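Local coordinates for protein alcohol dehydrogenase (Aeropyrum pernix, PDB 1H2B) that binds zinc and a nicotinamide-adenine dinucleotide and probably catalyses the NAD-dependent interconversion of alcohols and their carbonyl compounds, at residues 55-58 / 59-62; 21-24 / 25-28; 153-156 / 157-161; 319-323 / 324-328. All blocks are in the same frame, centred on the assembly; numbering follows the deposited sequence.

How the contacts relate
From the N terminus, the chain first reaches contact 2 (21-28), which closes the short connection between antiparallel strands 17-21 and 29-32. Contact 1 (55-62) follows on helix 55-61, and the two touch: Val-61 O lies 2.7 Å from Asn-25 N, a probable hydrogen bond, so the end of the cofactor-binding helix meets the turn. Contact 3 (153-161) starts helix 157-162, and contact 4 (319-328) ends helix 312-323 on the way to strand 331-335. These two have centres about 13 Å apart without touching, and contact 4 lies across the chain's centre from contacts 1 and 2. All four are in series, and none nests or crosses.

Contact 1 (55-58 / 59-62); sequences HTDL and HLVQ. With NAJ (nicotinamide-adenine-dinucleotide (acidic form)), chain I; OCA (octanoic acid (caprylic acid)), chain H.
His-55 and His-59, one helical turn apart, both reach the same dinucleotide, and their rings meet on the way. His-55 CD2 approaches over one face of the His-59 ring, 3.4 Å from His-59 CE1; with planes at 45° and centroids 4.8 Å apart the two are set obliquely. The His-55 side chain leaves with CG anti to its own nitrogen (chi1 -153°), which directs ND1 to NAJ O1A, 2.7 Å away at the ring edge, in an almost straight bond (173°). His-59 NE2 donates a weak hydrogen bond to the ribose hydroxyl NAJ O3D, 3.4 Å away. Both rings ride on helix 55-61, where His-59 N donates to His-55 O and Leu-60 N to Thr-56 O, the usual i to i+4 pattern. Thr-56 OG1 donates to OCA O1 at 2.7 Å and accepts from the ribose hydroxyl NAJ O2D at 3.0 Å; it is also hydrogen-bonded to Tyr-286 OH. The succession of threonine, the ribose hydroxyls O2D and O3D, and histidine is consistent with the proton relay of zinc-dependent alcohol dehydrogenases, although His-59 ND1 is buried without a partner in the model. Further along, Leu-58 O accepts from Gln-62 N and, at 2.7 Å, from a water.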
loop_
_atom_site.group_PDB
_atom_site.type_symbol
_atom_site.label_atom_id
_atom_site.label_comp_id
_atom_site.label_asym_id
_atom_site.label_seq_id
_atom_site.Cartn_x
_atom_site.Cartn_y
_atom_site.Cartn_z
ATOM N N HIS B 55 15.085 0.063 -28.467
ATOM C CA HIS B 55 14.047 0.107 -29.489
ATOM C C HIS B 55 13.401 1.498 -29.634
ATOM O O HIS B 55 12.903 1.855 -30.706
ATOM C CB HIS B 55 12.996 -0.992 -29.262
ATOM C CG HIS B 55 12.300 -1.438 -30.519
ATOM N ND1 HIS B 55 12.407 -2.724 -30.988
ATOM C CD2 HIS B 55 11.510 -0.767 -31.396
ATOM C CE1 HIS B 55 11.705 -2.836 -32.110
ATOM N NE2 HIS B 55 11.147 -1.668 -32.377
ATOM N N THR B 56 13.422 2.313 -28.578
ATOM C CA THR B 56 12.950 3.673 -28.701
ATOM C C THR B 56 13.707 4.459 -29.756
ATOM O O THR B 56 13.133 5.391 -30.342
ATOM C CB THR B 56 13.071 4.368 -27.355
ATOM O OG1 THR B 56 12.031 3.852 -26.518
ATOM C CG2 THR B 56 12.837 5.904 -27.488
ATOM N N ASP B 57 14.973 4.106 -29.960
ATOM C CA ASP B 57 15.764 4.768 -31.029
ATOM C C ASP B 57 15.215 4.491 -32.418
ATOM O O ASP B 57 15.218 5.406 -33.265
ATOM C CB ASP B 57 17.237 4.427 -30.882
ATOM C CG ASP B 57 17.765 4.942 -29.571
ATOM O OD1 ASP B 57 18.525 4.233 -28.870
ATOM O OD2 ASP B 57 17.383 6.064 -29.197
ATOM N N LEU B 58 14.681 3.291 -32.637
ATOM C CA LEU B 58 13.986 3.032 -33.896
ATOM C C LEU B 58 12.709 3.847 -33.997
ATOM O O LEU B 58 12.412 4.454 -35.038
ATOM C CB LEU B 58 13.672 1.550 -34.028
ATOM C CG LEU B 58 14.836 0.573 -34.110
ATOM C CD1 LEU B 58 14.304 -0.816 -33.886
ATOM C CD2 LEU B 58 15.416 0.708 -35.523
ATOM N N HIS B 59 11.932 3.880 -32.917
ATOM C CA HIS B 59 10.754 4.721 -32.877
ATOM C C HIS B 59 11.103 6.186 -33.141
ATOM O O HIS B 59 10.373 6.863 -33.858
ATOM C CB HIS B 59 9.981 4.592 -31.546
ATOM C CG HIS B 59 9.501 3.200 -31.216
ATOM N ND1 HIS B 59 9.060 2.294 -32.158
ATOM C CD2 HIS B 59 9.378 2.579 -30.021
ATOM C CE1 HIS B 59 8.720 1.164 -31.557
ATOM N NE2 HIS B 59 8.859 1.329 -30.256
ATOM N N LEU B 60 12.235 6.675 -32.592
ATOM C CA LEU B 60 12.631 8.068 -32.797
ATOM C C LEU B 60 12.907 8.326 -34.273
ATOM O O LEU B 60 12.382 9.295 -34.827
ATOM C CB LEU B 60 13.893 8.398 -31.981
ATOM C CG LEU B 60 13.541 8.724 -30.511
ATOM C CD1 LEU B 60 14.806 8.656 -29.677
ATOM C CD2 LEU B 60 12.814 10.031 -30.298
ATOM N N VAL B 61 13.725 7.473 -34.867
ATOM C CA VAL B 61 14.079 7.631 -36.282
ATOM C C VAL B 61 12.801 7.557 -37.148
ATOM O O VAL B 61 12.657 8.312 -38.137
ATOM C CB VAL B 61 15.117 6.609 -36.711
ATOM C CG1 VAL B 61 15.331 6.656 -38.238
ATOM C CG2 VAL B 61 16.440 6.908 -36.040
ATOM N N GLN B 62 11.858 6.696 -36.752
ATOM C CA GLN B 62 10.567 6.592 -37.477
ATOM C C GLN B 62 9.644 7.821 -37.340
ATOM O O GLN B 62 8.639 7.942 -38.061
ATOM C CB GLN B 62 9.801 5.329 -37.054
ATOM C CG GLN B 62 10.181 4.069 -37.787
ATOM C CD GLN B 62 9.892 2.815 -36.961
ATOM O OE1 GLN B 62 8.916 2.780 -36.198
ATOM N NE2 GLN B 62 10.746 1.797 -37.094
HETATM P PA NAJ I . 13.774 -5.030 -28.297
HETATM O O1A NAJ I . 13.653 -4.828 -29.781
HETATM O O2A NAJ I . 15.152 -5.335 -27.687
HETATM O O5B NAJ I . 12.901 -6.266 -27.785
HETATM C C5B NAJ I . 11.596 -6.552 -28.306
HETATM C C4B NAJ I . 11.429 -8.046 -28.087
HETATM O O4B NAJ I . 10.057 -8.362 -28.398
HETATM C C3B NAJ I . 12.353 -8.905 -28.950
HETATM O O3B NAJ I . 13.021 -9.915 -28.176
HETATM C C2B NAJ I . 11.326 -9.463 -29.926
HETATM O O2B NAJ I . 11.713 -10.706 -30.533
HETATM C C1B NAJ I . 10.053 -9.607 -29.082
HETATM N N9A NAJ I . 8.809 -9.688 -29.846
HETATM C C8A NAJ I . 8.451 -9.100 -31.068
HETATM N N7A NAJ I . 7.167 -9.436 -31.368
HETATM C C5A NAJ I . 6.706 -10.236 -30.362
HETATM C C6A NAJ I . 5.507 -10.864 -30.130
HETATM N N6A NAJ I . 4.480 -10.817 -30.989
HETATM N N1A NAJ I . 5.346 -11.554 -28.957
HETATM C C2A NAJ I . 6.371 -11.697 -28.038
HETATM N N3A NAJ I . 7.555 -11.096 -28.290
HETATM C C4A NAJ I . 7.716 -10.383 -29.436
HETATM O O3 NAJ I . 13.122 -3.745 -27.627
HETATM P PN NAJ I . 13.511 -3.002 -26.248
HETATM O O1N NAJ I . 14.560 -2.016 -26.485
HETATM O O2N NAJ I . 13.676 -4.008 -25.181
HETATM O O5D NAJ I . 12.177 -2.132 -26.044
HETATM C C5D NAJ I . 10.965 -2.827 -25.761
HETATM C C4D NAJ I . 9.796 -1.863 -25.884
HETATM O O4D NAJ I . 9.833 -0.980 -24.749
HETATM C C3D NAJ I . 9.869 -0.946 -27.104
HETATM O O3D NAJ I . 8.526 -0.584 -27.471
HETATM C C2D NAJ I . 10.593 0.293 -26.558
HETATM O O2D NAJ I . 10.399 1.472 -27.287
HETATM C C1D NAJ I . 9.906 0.357 -25.182
HETATM N N1N NAJ I . 10.521 1.170 -24.133
HETATM C C2N NAJ I . 9.676 1.652 -23.177
HETATM C C3N NAJ I . 10.185 2.376 -22.112
HETATM C C7N NAJ I . 9.246 2.953 -21.104
HETATM O O7N NAJ I . 9.827 3.713 -20.160
HETATM N N7N NAJ I . 7.933 2.712 -21.038
HETATM C C4N NAJ I . 11.590 2.621 -21.958
HETATM C C5N NAJ I . 12.420 1.939 -22.892
HETATM C C6N NAJ I . 11.886 1.261 -23.971
HETATM C C1 OCA H . 12.830 5.361 -23.360
HETATM C C2 OCA H . 11.460 6.015 -23.594
HETATM C C3 OCA H . 11.247 7.198 -22.635
HETATM C C4 OCA H . 10.119 8.140 -23.023
HETATM C C5 OCA H . 10.137 9.355 -22.096
HETATM C C6 OCA H . 8.894 10.221 -22.290
HETATM C C7 OCA H . 8.807 11.390 -21.315
HETATM C C8 OCA H . 7.543 12.182 -21.600
HETATM O O1 OCA H . 13.263 4.492 -24.168
HETATM O O2 OCA H . 13.506 5.661 -22.354
HETATM O O HOH W 1 13.374 3.757 -37.449
#

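Contact 2 (21-24 / 25-28); sequences LHEY and NKPL
Glu-23 and Lys-26 meet because of their torsions: the glutamate runs out extended after a first torsion of -39°, while the lysine bends at chi2 (138°) and again at chi4. OE2 of Glu-23 thereby comes 3.4 Å from the Lys-26 methylene CD, not from the ammonium. The opposite charges stay apart, Glu-23 OE2 to Lys-26 NZ being 4.8 Å, and the firmer partner of the carboxylate is Arg-29, which forms a salt bridge with OE1. Deeper in the contact, the CD2 branch of Leu-28 lies against the Leu-21 backbone and side chain, 3.8 Å from Leu-21 CB, in an apolar contact that both buried leucines share. Between the two arms waters do the polar work. One accepts from His-22 N at 2.9 Å and donates to Pro-27 O at 3.1 Å. A second sits 2.7 Å from Glu-23 O and 2.9 Å from Lys-26 O. The Tyr-24 ring leaves the turn to meet the His-66 ring and packs on Pro-71 and Leu-73. The backbone makes a type II beta turn from Glu-23 to Lys-26, with Asn-25 at the positive phi (60°) of its third position, set in the hairpin connection between antiparallel strands 17-21 and 29-32.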
loop_
_atom_site.group_PDB
_atom_site.type_symbol
_atom_site.label_atom_id
_atom_site.label_comp_id
_atom_site.label_asym_id
_atom_site.label_seq_id
_atom_site.Cartn_x
_atom_site.Cartn_y
_atom_site.Cartn_z
ATOM N N LEU B 21 20.288 12.648 -35.648
ATOM C CA LEU B 21 19.053 12.593 -36.406
ATOM C C LEU B 21 18.845 13.949 -37.069
ATOM O O LEU B 21 18.624 14.935 -36.382
ATOM C CB LEU B 21 17.869 12.282 -35.472
ATOM C CG LEU B 21 16.513 11.927 -36.084
ATOM C CD1 LEU B 21 15.656 11.335 -34.989
ATOM C CD2 LEU B 21 15.792 13.123 -36.695
ATOM N N HIS B 22 18.920 13.975 -38.405
ATOM C CA HIS B 22 18.581 15.167 -39.201
ATOM C C HIS B 22 17.224 15.055 -39.858
ATOM O O HIS B 22 16.513 16.039 -39.974
ATOM C CB HIS B 22 19.599 15.399 -40.315
ATOM C CG HIS B 22 20.919 15.911 -39.842
ATOM N ND1 HIS B 22 21.318 17.217 -40.022
ATOM C CD2 HIS B 22 21.938 15.289 -39.201
ATOM C CE1 HIS B 22 22.533 17.374 -39.529
ATOM N NE2 HIS B 22 22.930 16.221 -39.019
ATOM N N GLU B 23 16.884 13.851 -40.303
ATOM C CA GLU B 23 15.622 13.599 -40.966
ATOM C C GLU B 23 15.081 12.252 -40.530
ATOM O O GLU B 23 15.838 11.278 -40.451
ATOM C CB GLU B 23 15.801 13.562 -42.495
ATOM C CG GLU B 23 16.759 14.586 -43.078
ATOM C CD GLU B 23 17.250 14.213 -44.466
ATOM O OE1 GLU B 23 18.475 14.004 -44.639
ATOM O OE2 GLU B 23 16.406 14.140 -45.387
ATOM N N TYR B 24 13.772 12.212 -40.326
ATOM C CA TYR B 24 13.061 10.977 -39.992
ATOM C C TYR B 24 13.072 9.997 -41.153
ATOM O O TYR B 24 13.119 10.414 -42.322
ATOM C CB TYR B 24 11.644 11.290 -39.532
ATOM C CG TYR B 24 11.631 12.148 -38.289
ATOM C CD1 TYR B 24 11.172 13.458 -38.304
ATOM C CD2 TYR B 24 12.129 11.646 -37.076
ATOM C CE1 TYR B 24 11.178 14.247 -37.145
ATOM C CE2 TYR B 24 12.142 12.410 -35.947
ATOM C CZ TYR B 24 11.680 13.702 -35.953
ATOM O OH TYR B 24 11.697 14.448 -34.801
ATOM N N ASN B 25 13.061 8.705 -40.812
ATOM C CA ASN B 25 13.083 7.610 -41.780
ATOM C C ASN B 25 14.286 7.557 -42.704
ATOM O O ASN B 25 14.205 7.067 -43.835
ATOM C CB ASN B 25 11.750 7.567 -42.523
ATOM C CG ASN B 25 10.631 7.148 -41.619
ATOM O OD1 ASN B 25 10.704 6.082 -40.983
ATOM N ND2 ASN B 25 9.599 7.980 -41.520
ATOM N N LYS B 26 15.418 8.024 -42.175
ATOM C CA LYS B 26 16.709 7.954 -42.846
ATOM C C LYS B 26 17.770 7.511 -41.833
ATOM O O LYS B 26 17.535 7.634 -40.617
ATOM C CB LYS B 26 17.029 9.322 -43.456
ATOM C CG LYS B 26 16.662 9.406 -44.950
ATOM C CD LYS B 26 15.992 10.731 -45.305
ATOM C CE LYS B 26 15.148 10.619 -46.588
ATOM N NZ LYS B 26 15.878 9.996 -47.738
ATOM N N PRO B 27 18.911 6.997 -42.293
ATOM C CA PRO B 27 20.005 6.623 -41.383
ATOM C C PRO B 27 20.451 7.844 -40.560
ATOM O O PRO B 27 20.363 8.990 -41.032
ATOM C CB PRO B 27 21.122 6.192 -42.336
ATOM C CG PRO B 27 20.417 5.846 -43.595
ATOM C CD PRO B 27 19.268 6.744 -43.706
ATOM N N LEU B 28 20.918 7.611 -39.337
ATOM C CA LEU B 28 21.540 8.714 -38.598
ATOM C C LEU B 28 22.820 9.132 -39.321
ATOM O O LEU B 28 23.458 8.321 -40.020
ATOM C CB LEU B 28 21.876 8.297 -37.158
ATOM C CG LEU B 28 20.638 7.834 -36.392
ATOM C CD1 LEU B 28 21.118 7.171 -35.057
ATOM C CD2 LEU B 28 19.620 8.949 -36.132
HETATM O O HOH W 2 19.331 11.786 -40.294
HETATM O O HOH W 3 17.875 10.086 -39.110
#

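Contact 3 (153-156 / 157-161); sequences KDIS and REKLV
Ser-156 satisfies two amides at the start of the helix, one with its side chain and one with its backbone. Its OG accepts from Lys-159 N at 3.0 Å (156° at the hydrogen), the N-cap bond; a chi1 of 71° sets OG between the serine's own nitrogen and carbonyl carbon, turned to the first helical turn. Its carbonyl O takes Leu-160 N at 2.9 Å, which begins the i to i+4 ladder. The Lys-159 chain, bent at three torsions, folds back over the cap: CD passes 3.2 Å from Ser-156 OG, and CE lies against Ile-155 CG1 at 3.8 Å. Its NZ stands 3.1 Å from Ser-156 N, but both are donors and no bond results. Arg-157 NH2 and Glu-158 OE2 form a salt bridge of 2.8 Å, in which the nitrogen comes to the carboxylate from 45° out of its plane. Ile-155, just before the cap, reaches Leu-160 with CG2 4.4 Å from Leu-160 CB; this i, i+5 pairing around an N-cap is a hydrophobic staple. Leu-160 goes on to pack against Val-82 and Tyr-84 of strand 81-88, and Val-161 turns to Val-356 and Ile-358 of strand 354-358.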
loop_
_atom_site.group_PDB
_atom_site.type_symbol
_atom_site.label_atom_id
_atom_site.label_comp_id
_atom_site.label_asym_id
_atom_site.label_seq_id
_atom_site.Cartn_x
_atom_site.Cartn_y
_atom_site.Cartn_z
ATOM N N LYS B 153 35.148 3.144 -7.965
ATOM C CA LYS B 153 36.264 3.794 -8.639
ATOM C C LYS B 153 37.120 2.788 -9.408
ATOM O O LYS B 153 37.644 3.084 -10.488
ATOM C CB LYS B 153 37.089 4.542 -7.598
ATOM C CG LYS B 153 37.994 5.578 -8.213
ATOM C CD LYS B 153 38.706 6.405 -7.167
ATOM C CE LYS B 153 39.544 7.467 -7.864
ATOM N NZ LYS B 153 40.769 6.888 -8.508
ATOM N N ASP B 154 37.196 1.587 -8.852
ATOM C CA ASP B 154 37.977 0.480 -9.378
ATOM C C ASP B 154 37.360 -0.280 -10.576
ATOM O O ASP B 154 37.990 -1.192 -11.131
ATOM C CB ASP B 154 38.220 -0.523 -8.230
ATOM C CG ASP B 154 36.955 -0.766 -7.373
ATOM O OD1 ASP B 154 36.644 0.070 -6.483
ATOM O OD2 ASP B 154 36.209 -1.764 -7.518
ATOM N N ILE B 155 36.134 0.053 -10.979
ATOM C CA ILE B 155 35.453 -0.791 -11.975
ATOM C C ILE B 155 36.240 -0.823 -13.283
ATOM O O ILE B 155 36.769 0.194 -13.711
ATOM C CB ILE B 155 33.973 -0.298 -12.207
ATOM C CG1 ILE B 155 33.187 -1.318 -13.035
ATOM C CG2 ILE B 155 33.947 1.069 -12.927
ATOM C CD1 ILE B 155 31.650 -1.078 -12.982
ATOM N N SER B 156 36.303 -1.983 -13.921
ATOM C CA SER B 156 36.964 -2.111 -15.205
ATOM C C SER B 156 36.126 -1.466 -16.290
ATOM O O SER B 156 34.900 -1.367 -16.144
ATOM C CB SER B 156 37.199 -3.582 -15.555
ATOM O OG SER B 156 35.986 -4.277 -15.873
ATOM N N ARG B 157 36.774 -1.046 -17.370
ATOM C CA ARG B 157 36.030 -0.465 -18.480
ATOM C C ARG B 157 35.007 -1.471 -19.013
ATOM O O ARG B 157 33.865 -1.109 -19.315
ATOM C CB ARG B 157 36.975 -0.005 -19.598
ATOM C CG ARG B 157 36.290 0.772 -20.740
ATOM C CD ARG B 157 37.140 0.818 -21.995
ATOM N NE ARG B 157 37.416 -0.557 -22.407
ATOM C CZ ARG B 157 36.576 -1.311 -23.114
ATOM N NH1 ARG B 157 35.405 -0.821 -23.553
ATOM N NH2 ARG B 157 36.908 -2.566 -23.384
ATOM N N GLU B 158 35.418 -2.731 -19.127
ATOM C CA GLU B 158 34.554 -3.792 -19.621
ATOM C C GLU B 158 33.291 -3.943 -18.761
ATOM O O GLU B 158 32.189 -4.051 -19.298
ATOM C CB GLU B 158 35.349 -5.115 -19.646
ATOM C CG GLU B 158 36.435 -5.157 -20.718
ATOM C CD GLU B 158 37.674 -4.299 -20.403
ATOM O OE1 GLU B 158 37.999 -4.029 -19.200
ATOM O OE2 GLU B 158 38.336 -3.890 -21.395
ATOM N N LYS B 159 33.437 -3.924 -17.438
ATOM C CA LYS B 159 32.284 -4.073 -16.544
ATOM C C LYS B 159 31.416 -2.825 -16.633
ATOM O O LYS B 159 30.174 -2.929 -16.549
ATOM C CB LYS B 159 32.715 -4.308 -15.094
ATOM C CG LYS B 159 33.109 -5.768 -14.804
ATOM C CD LYS B 159 34.247 -5.937 -13.757
ATOM C CE LYS B 159 34.154 -5.005 -12.541
ATOM N NZ LYS B 159 35.487 -4.420 -12.188
ATOM N N LEU B 160 32.059 -1.658 -16.740
ATOM C CA LEU B 160 31.294 -0.386 -16.860
ATOM C C LEU B 160 30.376 -0.429 -18.080
ATOM O O LEU B 160 29.181 -0.082 -18.023
ATOM C CB LEU B 160 32.247 0.838 -16.932
ATOM C CG LEU B 160 31.589 2.205 -17.136
ATOM C CD1 LEU B 160 30.754 2.541 -15.914
ATOM C CD2 LEU B 160 32.653 3.253 -17.283
ATOM N N VAL B 161 30.944 -0.844 -19.211
ATOM C CA VAL B 161 30.195 -0.874 -20.464
ATOM C C VAL B 161 29.020 -1.856 -20.387
ATOM O O VAL B 161 27.913 -1.568 -20.884
ATOM C CB VAL B 161 31.159 -1.289 -21.614
ATOM C CG1 VAL B 161 30.389 -1.634 -22.908
ATOM C CG2 VAL B 161 32.163 -0.159 -21.865
#

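Contact 4 (319-323 / 324-328); sequences VTLAL and QGKVR
Lys-326 N and Gly-325 N turn back onto two successive carbonyls of the last helical turn. The first donates to Leu-321 O at 2.9 Å, a six-to-one bond. The second reaches Ala-322 O over the same distance, but from 66° above the carbonyl plane, as the inner, five-to-two bond. Before them Gln-324 N continues the normal helical pattern onto Thr-320 O. Ala-322 O has a second donor in a water 2.8 Å away, which also gives a proton to Val-327 O at 2.6 Å, so the exit chain is tied back to the helix once more. Gly-325 makes the reversal at a positive phi of 80°, a value that favours glycine.

Outside this polar frame the side chains close in. Val-327 carries CG1 between its own nitrogen and carbonyl carbon (chi1 66°), which sets that methyl 3.8 Å from Ala-322 CB and 4.0 Å from Leu-321 CB. Leu-321 CD2 is met at roughly a right angle by the Lys-326 chain, CD at 4.0 Å, and the amide of Gln-324 lies across Thr-320 CG2 with NE2 3.6 Å away. Leu-321 also packs on Leu-205 and Val-208 of helix 197-209 and on Pro-186 of the second subunit. Together the six-to-one and five-to-two bonds with the positive-phi glycine define a Schellman motif, which ends helix 312-323 and sends the chain to strand 331-335.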
loop_
_atom_site.group_PDB
_atom_site.type_symbol
_atom_site.label_atom_id
_atom_site.label_comp_id
_atom_site.label_asym_id
_atom_site.label_seq_id
_atom_site.Cartn_x
_atom_site.Cartn_y
_atom_site.Cartn_z
ATOM N N VAL B 319 21.335 -0.547 -9.650
ATOM C CA VAL B 319 22.769 -0.582 -9.686
ATOM C C VAL B 319 23.286 -1.469 -8.529
ATOM O O VAL B 319 24.205 -2.239 -8.744
ATOM C CB VAL B 319 23.338 0.810 -9.618
ATOM C CG1 VAL B 319 24.887 0.764 -9.360
ATOM C CG2 VAL B 319 23.076 1.521 -10.929
ATOM N N THR B 320 22.681 -1.345 -7.350
ATOM C CA THR B 320 23.053 -2.214 -6.231
ATOM C C THR B 320 22.896 -3.707 -6.579
ATOM O O THR B 320 23.814 -4.521 -6.378
ATOM C CB THR B 320 22.227 -1.861 -5.007
ATOM O OG1 THR B 320 22.589 -0.548 -4.540
ATOM C CG2 THR B 320 22.582 -2.888 -3.859
ATOM N N LEU B 321 21.753 -4.102 -7.150
ATOM C CA LEU B 321 21.550 -5.481 -7.564
ATOM C C LEU B 321 22.618 -5.942 -8.568
ATOM O O LEU B 321 23.105 -7.066 -8.509
ATOM C CB LEU B 321 20.182 -5.617 -8.256
ATOM C CG LEU B 321 18.948 -5.815 -7.425
ATOM C CD1 LEU B 321 17.755 -5.959 -8.385
ATOM C CD2 LEU B 321 19.077 -7.058 -6.503
ATOM N N ALA B 322 22.971 -5.076 -9.513
ATOM C CA ALA B 322 23.987 -5.410 -10.504
ATOM C C ALA B 322 25.368 -5.594 -9.851
ATOM O O ALA B 322 26.075 -6.580 -10.160
ATOM C CB ALA B 322 24.011 -4.359 -11.635
ATOM N N LEU B 323 25.691 -4.707 -8.921
ATOM C CA LEU B 323 27.002 -4.785 -8.243
ATOM C C LEU B 323 27.046 -6.025 -7.359
ATOM O O LEU B 323 28.141 -6.592 -7.135
ATOM C CB LEU B 323 27.291 -3.515 -7.468
ATOM C CG LEU B 323 27.551 -2.330 -8.410
ATOM C CD1 LEU B 323 27.685 -1.048 -7.583
ATOM C CD2 LEU B 323 28.785 -2.560 -9.323
ATOM N N GLN B 324 25.886 -6.470 -6.866
ATOM C CA GLN B 324 25.778 -7.733 -6.116
ATOM C C GLN B 324 25.877 -8.983 -6.978
ATOM O O GLN B 324 25.921 -10.109 -6.445
ATOM C CB GLN B 324 24.456 -7.781 -5.310
ATOM C CG GLN B 324 24.418 -6.813 -4.168
ATOM C CD GLN B 324 23.066 -6.753 -3.496
ATOM O OE1 GLN B 324 22.063 -7.259 -4.046
ATOM N NE2 GLN B 324 23.014 -6.147 -2.353
ATOM N N GLY B 325 25.846 -8.799 -8.305
ATOM C CA GLY B 325 25.884 -9.903 -9.233
ATOM C C GLY B 325 24.559 -10.598 -9.443
ATOM O O GLY B 325 24.520 -11.726 -9.944
ATOM N N LYS B 326 23.451 -9.936 -9.071
ATOM C CA LYS B 326 22.126 -10.558 -9.101
ATOM C C LYS B 326 21.364 -10.281 -10.397
ATOM O O LYS B 326 20.366 -10.917 -10.688
ATOM C CB LYS B 326 21.291 -10.172 -7.894
ATOM C CG LYS B 326 21.884 -10.755 -6.613
ATOM C CD LYS B 326 21.149 -10.340 -5.402
ATOM C CE LYS B 326 21.940 -10.724 -4.137
ATOM N NZ LYS B 326 21.187 -10.427 -2.874
ATOM N N VAL B 327 21.872 -9.355 -11.174
ATOM C CA VAL B 327 21.343 -9.085 -12.485
ATOM C C VAL B 327 22.536 -8.791 -13.383
ATOM O O VAL B 327 23.495 -8.111 -12.988
ATOM C CB VAL B 327 20.286 -7.924 -12.467
ATOM C CG1 VAL B 327 20.926 -6.603 -12.107
ATOM C CG2 VAL B 327 19.604 -7.775 -13.831
ATOM N N ARG B 328 22.492 -9.322 -14.593
ATOM C CA ARG B 328 23.539 -9.086 -15.569
ATOM C C ARG B 328 22.948 -8.979 -16.964
ATOM O O ARG B 328 22.146 -9.802 -17.366
ATOM C CB ARG B 328 24.568 -10.210 -15.538
ATOM C CG ARG B 328 25.744 -9.909 -16.472
ATOM C CD ARG B 328 26.768 -11.052 -16.601
ATOM N NE ARG B 328 26.464 -11.923 -17.742
ATOM C CZ ARG B 328 26.517 -11.559 -19.028
ATOM N NH1 ARG B 328 26.877 -10.322 -19.378
ATOM N NH2 ARG B 328 26.205 -12.445 -19.970
HETATM O O HOH W 4 26.050 -7.727 -12.720
#